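Local structure of mitotic checkpoint control protein kinase BUB1 (Drosophila melanogaster, 6JKK) at residues E54-S59 with K80-K85; E29-C34 with I97-H102. The protein probably acts as an ATP-binding protein kinase of the mitotic checkpoint at kinetochores, the part described here being its protein kinase domain. All coordinates share one frame; numbering follows the deposited sequence. Where two conformers were deposited one is given.

Interaction 1: E54-S59 with K80-K85; sequences EKFEVS and KKVALK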
loop_
_atom_site.group_PDB
_atom_site.type_symbol
_atom_site.label_atom_id
_atom_site.label_comp_id
_atom_site.label_asym_id
_atom_site.label_seq_id
_atom_site.Cartn_x
_atom_site.Cartn_y
_atom_site.Cartn_z
ATOM N N GLU A 54 -21.307 15.907 9.807
ATOM C CA GLU A 54 -20.361 15.137 10.605
ATOM C C GLU A 54 -19.252 16.012 11.183
ATOM O O GLU A 54 -18.597 16.760 10.452
ATOM C CB GLU A 54 -19.773 14.010 9.757
ATOM C CG GLU A 54 -20.830 13.244 8.968
ATOM C CD GLU A 54 -21.880 12.601 9.858
ATOM O OE1 GLU A 54 -23.073 12.619 9.483
ATOM O OE2 GLU A 54 -21.515 12.066 10.927
ATOM N N LYS A 55 -19.056 15.928 12.500
ATOM C CA LYS A 55 -18.010 16.699 13.175
ATOM C C LYS A 55 -16.850 15.809 13.620
ATOM O O LYS A 55 -17.056 14.684 14.084
ATOM C CB LYS A 55 -18.575 17.468 14.374
ATOM C CG LYS A 55 -17.502 18.160 15.219
ATOM C CD LYS A 55 -18.094 18.920 16.388
ATOM C CE LYS A 55 -18.840 20.146 15.916
ATOM N NZ LYS A 55 -19.274 21.001 17.060
ATOM N N PHE A 56 -15.632 16.317 13.467
ATOM C CA PHE A 56 -14.438 15.552 13.792
ATOM C C PHE A 56 -13.545 16.349 14.730
ATOM O O PHE A 56 -13.432 17.564 14.596
ATOM C CB PHE A 56 -13.654 15.231 12.518
ATOM C CG PHE A 56 -14.415 14.404 11.528
ATOM C CD1 PHE A 56 -15.330 14.995 10.665
ATOM C CD2 PHE A 56 -14.206 13.036 11.453
ATOM C CE1 PHE A 56 -16.033 14.231 9.745
ATOM C CE2 PHE A 56 -14.900 12.258 10.536
ATOM C CZ PHE A 56 -15.813 12.857 9.679
ATOM N N GLU A 57 -12.932 15.670 15.692
ATOM C CA GLU A 57 -11.837 16.267 16.448
ATOM C C GLU A 57 -10.613 16.133 15.560
ATOM O O GLU A 57 -10.414 15.084 14.952
ATOM C CB GLU A 57 -11.561 15.481 17.729
ATOM C CG GLU A 57 -12.572 15.629 18.848
ATOM C CD GLU A 57 -12.263 14.686 20.000
ATOM O OE1 GLU A 57 -11.363 13.834 19.829
ATOM O OE2 GLU A 57 -12.915 14.790 21.061
ATOM N N VAL A 58 -9.814 17.190 15.460
ATOM C CA VAL A 58 -8.498 17.090 14.831
ATOM C C VAL A 58 -7.482 17.152 15.966
ATOM O O VAL A 58 -7.326 18.192 16.597
ATOM C CB VAL A 58 -8.250 18.229 13.826
ATOM C CG1 VAL A 58 -6.890 18.056 13.160
ATOM C CG2 VAL A 58 -9.352 18.258 12.775
ATOM N N SER A 59 -6.802 16.038 16.233
ATOM C CA SER A 59 -6.026 15.917 17.469
ATOM C C SER A 59 -4.532 16.216 17.326
ATOM O O SER A 59 -4.063 17.274 17.759
ATOM C CB SER A 59 -6.245 14.543 18.117
ATOM O OG SER A 59 -7.614 14.349 18.442
ATOM N N LYS A 80 -15.107 6.625 16.130
ATOM C CA LYS A 80 -14.146 6.069 15.191
ATOM C C LYS A 80 -12.928 6.975 15.037
ATOM O O LYS A 80 -13.056 8.140 14.659
ATOM C CB LYS A 80 -14.804 5.877 13.826
ATOM C CG LYS A 80 -14.982 4.425 13.413
ATOM C CD LYS A 80 -16.323 3.868 13.868
ATOM C CE LYS A 80 -16.527 2.437 13.383
ATOM N NZ LYS A 80 -17.899 2.236 12.837
ATOM N N LYS A 81 -11.751 6.429 15.329
ATOM C CA LYS A 81 -10.499 7.153 15.141
ATOM C C LYS A 81 -10.189 7.262 13.658
ATOM O O LYS A 81 -10.184 6.256 12.944
ATOM C CB LYS A 81 -9.347 6.431 15.835
ATOM C CG LYS A 81 -9.115 6.835 17.279
ATOM C CD LYS A 81 -7.694 6.479 17.681
ATOM C CE LYS A 81 -7.543 6.397 19.185
ATOM N NZ LYS A 81 -6.149 6.035 19.573
ATOM N N VAL A 82 -9.919 8.479 13.198
ATOM C CA VAL A 82 -9.712 8.705 11.774
ATOM C C VAL A 82 -8.353 9.340 11.476
ATOM O O VAL A 82 -7.739 9.969 12.345
ATOM C CB VAL A 82 -10.856 9.574 11.179
ATOM C CG1 VAL A 82 -12.199 8.871 11.322
ATOM C CG2 VAL A 82 -10.907 10.936 11.855
ATOM N N ALA A 83 -7.877 9.149 10.250
ATOM C CA ALA A 83 -6.732 9.898 9.753
ATOM C C ALA A 83 -7.278 10.981 8.852
ATOM O O ALA A 83 -8.153 10.714 8.021
ATOM C CB ALA A 83 -5.803 9.000 8.965
ATOM N N LEU A 84 -6.765 12.196 9.005
ATOM C CA LEU A 84 -7.142 13.284 8.116
ATOM C C LEU A 84 -5.948 13.642 7.248
ATOM O O LEU A 84 -4.900 14.049 7.759
ATOM C CB LEU A 84 -7.625 14.502 8.916
ATOM C CG LEU A 84 -8.754 14.198 9.907
ATOM C CD1 LEU A 84 -8.220 14.153 11.318
ATOM C CD2 LEU A 84 -9.900 15.198 9.811
ATOM N N LYS A 85 -6.100 13.471 5.939
ATOM C CA LYS A 85 -5.009 13.744 5.012
ATOM C C LYS A 85 -5.315 14.968 4.176
ATOM O O LYS A 85 -6.293 14.991 3.413
ATOM C CB LYS A 85 -4.769 12.544 4.093
ATOM C CG LYS A 85 -3.648 12.761 3.084
ATOM C CD LYS A 85 -3.509 11.553 2.171
ATOM C CE LYS A 85 -2.400 11.737 1.152
ATOM N NZ LYS A 85 -2.165 10.460 0.412
#

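Interaction 2: E29-C34 with I97-H102; sequences EKLPHC and ICLEIH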
loop_
_atom_site.group_PDB
_atom_site.type_symbol
_atom_site.label_atom_id
_atom_site.label_comp_id
_atom_site.label_asym_id
_atom_site.label_seq_id
_atom_site.Cartn_x
_atom_site.Cartn_y
_atom_site.Cartn_z
ATOM N N GLU A 29 -19.711 16.033 -7.129
ATOM C CA GLU A 29 -20.680 17.054 -6.719
ATOM C C GLU A 29 -21.995 16.449 -6.206
ATOM O O GLU A 29 -22.792 17.140 -5.570
ATOM C CB GLU A 29 -20.994 17.990 -7.891
ATOM C CG GLU A 29 -19.925 19.028 -8.198
ATOM C CD GLU A 29 -20.134 19.692 -9.548
ATOM O OE1 GLU A 29 -21.264 19.618 -10.083
ATOM O OE2 GLU A 29 -19.165 20.277 -10.074
ATOM N N LYS A 30 -22.216 15.167 -6.499
ATOM C CA LYS A 30 -23.452 14.468 -6.131
ATOM C C LYS A 30 -23.305 13.548 -4.920
ATOM O O LYS A 30 -24.300 13.028 -4.399
ATOM C CB LYS A 30 -23.927 13.613 -7.301
ATOM C CG LYS A 30 -25.070 14.201 -8.096
ATOM C CD LYS A 30 -24.613 15.347 -8.961
ATOM C CE LYS A 30 -25.462 15.429 -10.220
ATOM N NZ LYS A 30 -24.740 16.144 -11.303
ATOM N N LEU A 31 -22.071 13.322 -4.489
ATOM C CA LEU A 31 -21.809 12.361 -3.419
ATOM C C LEU A 31 -22.067 12.976 -2.048
ATOM O O LEU A 31 -21.466 13.989 -1.703
ATOM C CB LEU A 31 -20.369 11.852 -3.506
ATOM C CG LEU A 31 -20.030 10.992 -4.724
ATOM C CD1 LEU A 31 -18.528 10.743 -4.817
ATOM C CD2 LEU A 31 -20.799 9.669 -4.698
ATOM N N PRO A 32 -22.964 12.358 -1.263
ATOM C CA PRO A 32 -23.329 12.892 0.051
ATOM C C PRO A 32 -22.152 12.926 1.021
ATOM O O PRO A 32 -22.182 13.721 1.959
ATOM C CB PRO A 32 -24.393 11.908 0.543
ATOM C CG PRO A 32 -25.002 11.359 -0.717
ATOM C CD PRO A 32 -23.841 11.243 -1.665
ATOM N N HIS A 33 -21.141 12.089 0.813
ATOM C CA HIS A 33 -19.995 12.094 1.721
ATOM C C HIS A 33 -18.866 12.994 1.235
ATOM O O HIS A 33 -17.785 13.016 1.824
ATOM C CB HIS A 33 -19.486 10.676 2.002
ATOM C CG HIS A 33 -18.789 10.030 0.843
ATOM N ND1 HIS A 33 -19.404 9.813 -0.371
ATOM C CD2 HIS A 33 -17.544 9.510 0.733
ATOM C CE1 HIS A 33 -18.560 9.208 -1.188
ATOM N NE2 HIS A 33 -17.421 9.015 -0.544
ATOM N N CYS A 34 -19.132 13.756 0.177
ATOM C CA CYS A 34 -18.178 14.745 -0.308
ATOM C C CYS A 34 -18.804 16.122 -0.164
ATOM O O CYS A 34 -19.954 16.327 -0.564
ATOM C CB CYS A 34 -17.855 14.481 -1.778
ATOM S SG CYS A 34 -16.730 15.677 -2.535
ATOM N N ILE A 97 -9.440 7.104 -7.622
ATOM C CA ILE A 97 -8.924 5.741 -7.487
ATOM C C ILE A 97 -9.643 4.983 -6.370
ATOM O O ILE A 97 -10.072 3.840 -6.553
ATOM C CB ILE A 97 -7.396 5.718 -7.216
ATOM C CG1 ILE A 97 -6.608 6.227 -8.433
ATOM C CG2 ILE A 97 -6.949 4.308 -6.805
ATOM C CD1 ILE A 97 -6.796 5.402 -9.715
ATOM N N CYS A 98 -9.785 5.625 -5.215
ATOM C CA CYS A 98 -10.398 4.983 -4.058
ATOM C C CYS A 98 -11.852 4.636 -4.309
ATOM O O CYS A 98 -12.314 3.556 -3.936
ATOM C CB CYS A 98 -10.289 5.875 -2.827
ATOM S SG CYS A 98 -8.636 5.914 -2.152
ATOM N N LEU A 99 -12.574 5.549 -4.946
ATOM C CA LEU A 99 -13.959 5.281 -5.310
ATOM C C LEU A 99 -14.023 4.061 -6.237
ATOM O O LEU A 99 -14.878 3.179 -6.064
ATOM C CB LEU A 99 -14.571 6.510 -5.993
ATOM C CG LEU A 99 -14.858 7.700 -5.073
ATOM C CD1 LEU A 99 -15.131 8.967 -5.882
ATOM C CD2 LEU A 99 -16.035 7.393 -4.154
ATOM N N GLU A 100 -13.118 4.007 -7.216
ATOM C CA GLU A 100 -13.125 2.913 -8.196
ATOM C C GLU A 100 -12.789 1.587 -7.545
ATOM O O GLU A 100 -13.421 0.573 -7.836
ATOM C CB GLU A 100 -12.156 3.188 -9.352
ATOM C CG GLU A 100 -12.722 4.103 -10.435
ATOM C CD GLU A 100 -14.050 3.605 -10.983
ATOM O OE1 GLU A 100 -14.065 2.563 -11.675
ATOM O OE2 GLU A 100 -15.079 4.247 -10.708
ATOM N N ILE A 101 -11.787 1.588 -6.670
ATOM C CA ILE A 101 -11.434 0.369 -5.962
ATOM C C ILE A 101 -12.667 -0.203 -5.258
ATOM O O ILE A 101 -13.008 -1.382 -5.418
ATOM C CB ILE A 101 -10.299 0.607 -4.947
ATOM C CG1 ILE A 101 -8.963 0.761 -5.676
ATOM C CG2 ILE A 101 -10.205 -0.567 -3.983
ATOM C CD1 ILE A 101 -7.824 1.221 -4.787
ATOM N N HIS A 102 -13.362 0.638 -4.505
ATOM C CA HIS A 102 -14.503 0.148 -3.740
ATOM C C HIS A 102 -15.719 -0.129 -4.624
ATOM O O HIS A 102 -16.618 -0.878 -4.246
ATOM C CB HIS A 102 -14.800 1.071 -2.548
ATOM C CG HIS A 102 -13.777 0.957 -1.459
ATOM N ND1 HIS A 102 -13.872 0.027 -0.443
ATOM C CD2 HIS A 102 -12.609 1.614 -1.258
ATOM C CE1 HIS A 102 -12.814 0.128 0.344
ATOM N NE2 HIS A 102 -12.034 1.087 -0.127
#

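Interaction 1: E54-S59 with K80-K85
Phe56 and Val82 meet on one face of the sheet of the kinase domain through carbon atoms alone, CD2 of the Phe56 ring lying 3.9 Å from CG2 of Val82. The two side chains cross at about a right angle, and the methyl comes to the ring obliquely. With chi1 at -62°, Val82 holds CG1 anti to the carbonyl carbon, which puts CG2 between the backbone N and the carbonyl carbon, where it meets the ring. The second apolar pair is looser: CG2 of Val58 stands 4.3 Å from CD2 of Leu84. The leucine's CD1 lies 4.3 Å from Glu57 O. No hydrogen bond joins the segments, because strand 68-75 runs between them in the sheet; the short axes are 8.7 Å apart at closest approach and 70° apart in direction, a measure of how strongly the sheet is twisted and curled. Ile130 of strand 127-132 touches Phe56, Val82 and Leu84, extending the apolar layer. Lys85, predicted to bind ATP, makes salt bridges with Asp207 and with Glu94 of helix 92-104, the latter characteristic of protein kinases with that helix swung in. The setting is the curled antiparallel sheet of the kinase N-terminal lobe.

Interaction 2: E29-C34 with I97-H102
Leu99 reaches from helix 92-104 to the loop 29-34 and touches it with both of its methyl groups. From the helix backbone its CB points toward the loop, and CG, the branch point, stands anti to the carbonyl carbon (chi1 -72°). Beyond it CD1 continues the chain, anti to CA (chi2 166°), and CD2 branches off. CD1 meets CD1 of Leu31 at 4.0 Å, the two leucines reaching toward each other tip to tip. CD2 takes the other partner, approaching NE2 of His33 to 4.2 Å; it lies at the edge of the imidazole, near the ring plane, as the two side chains slide past each other in opposite directions. This is a van der Waals approach, and no hydrogen bond crosses between the segments. The loop presents its two residues by means of a type I beta turn from Leu31 to Cys34, closed by a bond of 3.0 Å from Cys34 N to Leu31 O. With Pro32 and His33 at the centre of that turn, Leu31 and His33 both direct their side chains to the helix. Leu31 also lies on Phe95, earlier in helix 92-104, and His33 pairs through its backbone with Ala120 and rests on Tyr119. The loop, which leads from helix 24-28 into strand 34-36, thus lies between helix 92-104 and strand 119-122, while Leu99 also packs on Phe24 and Tyr27 of helix 24-28.

Overall arrangement
Strand 80-87 and helix 92-104 follow each other in the chain, so the second segments of interactions 1 and 2 lie on consecutive elements. The centres of the two contacts are 18 Å apart and their nearest atoms about 7 Å, without touching; along the chain, interaction 1 is nested within the loop that interaction 2 closes. Glu94 and Leu99 sit on the same helix, which therefore faces the predicted ATP site through the glutamate and the loop 29-34 through the leucine, interaction 2 itself lying away from that site. The example illustrates how a kinase helix can link the strand bearing the predicted ATP-binding lysine to the turn that leads into strand 34-36.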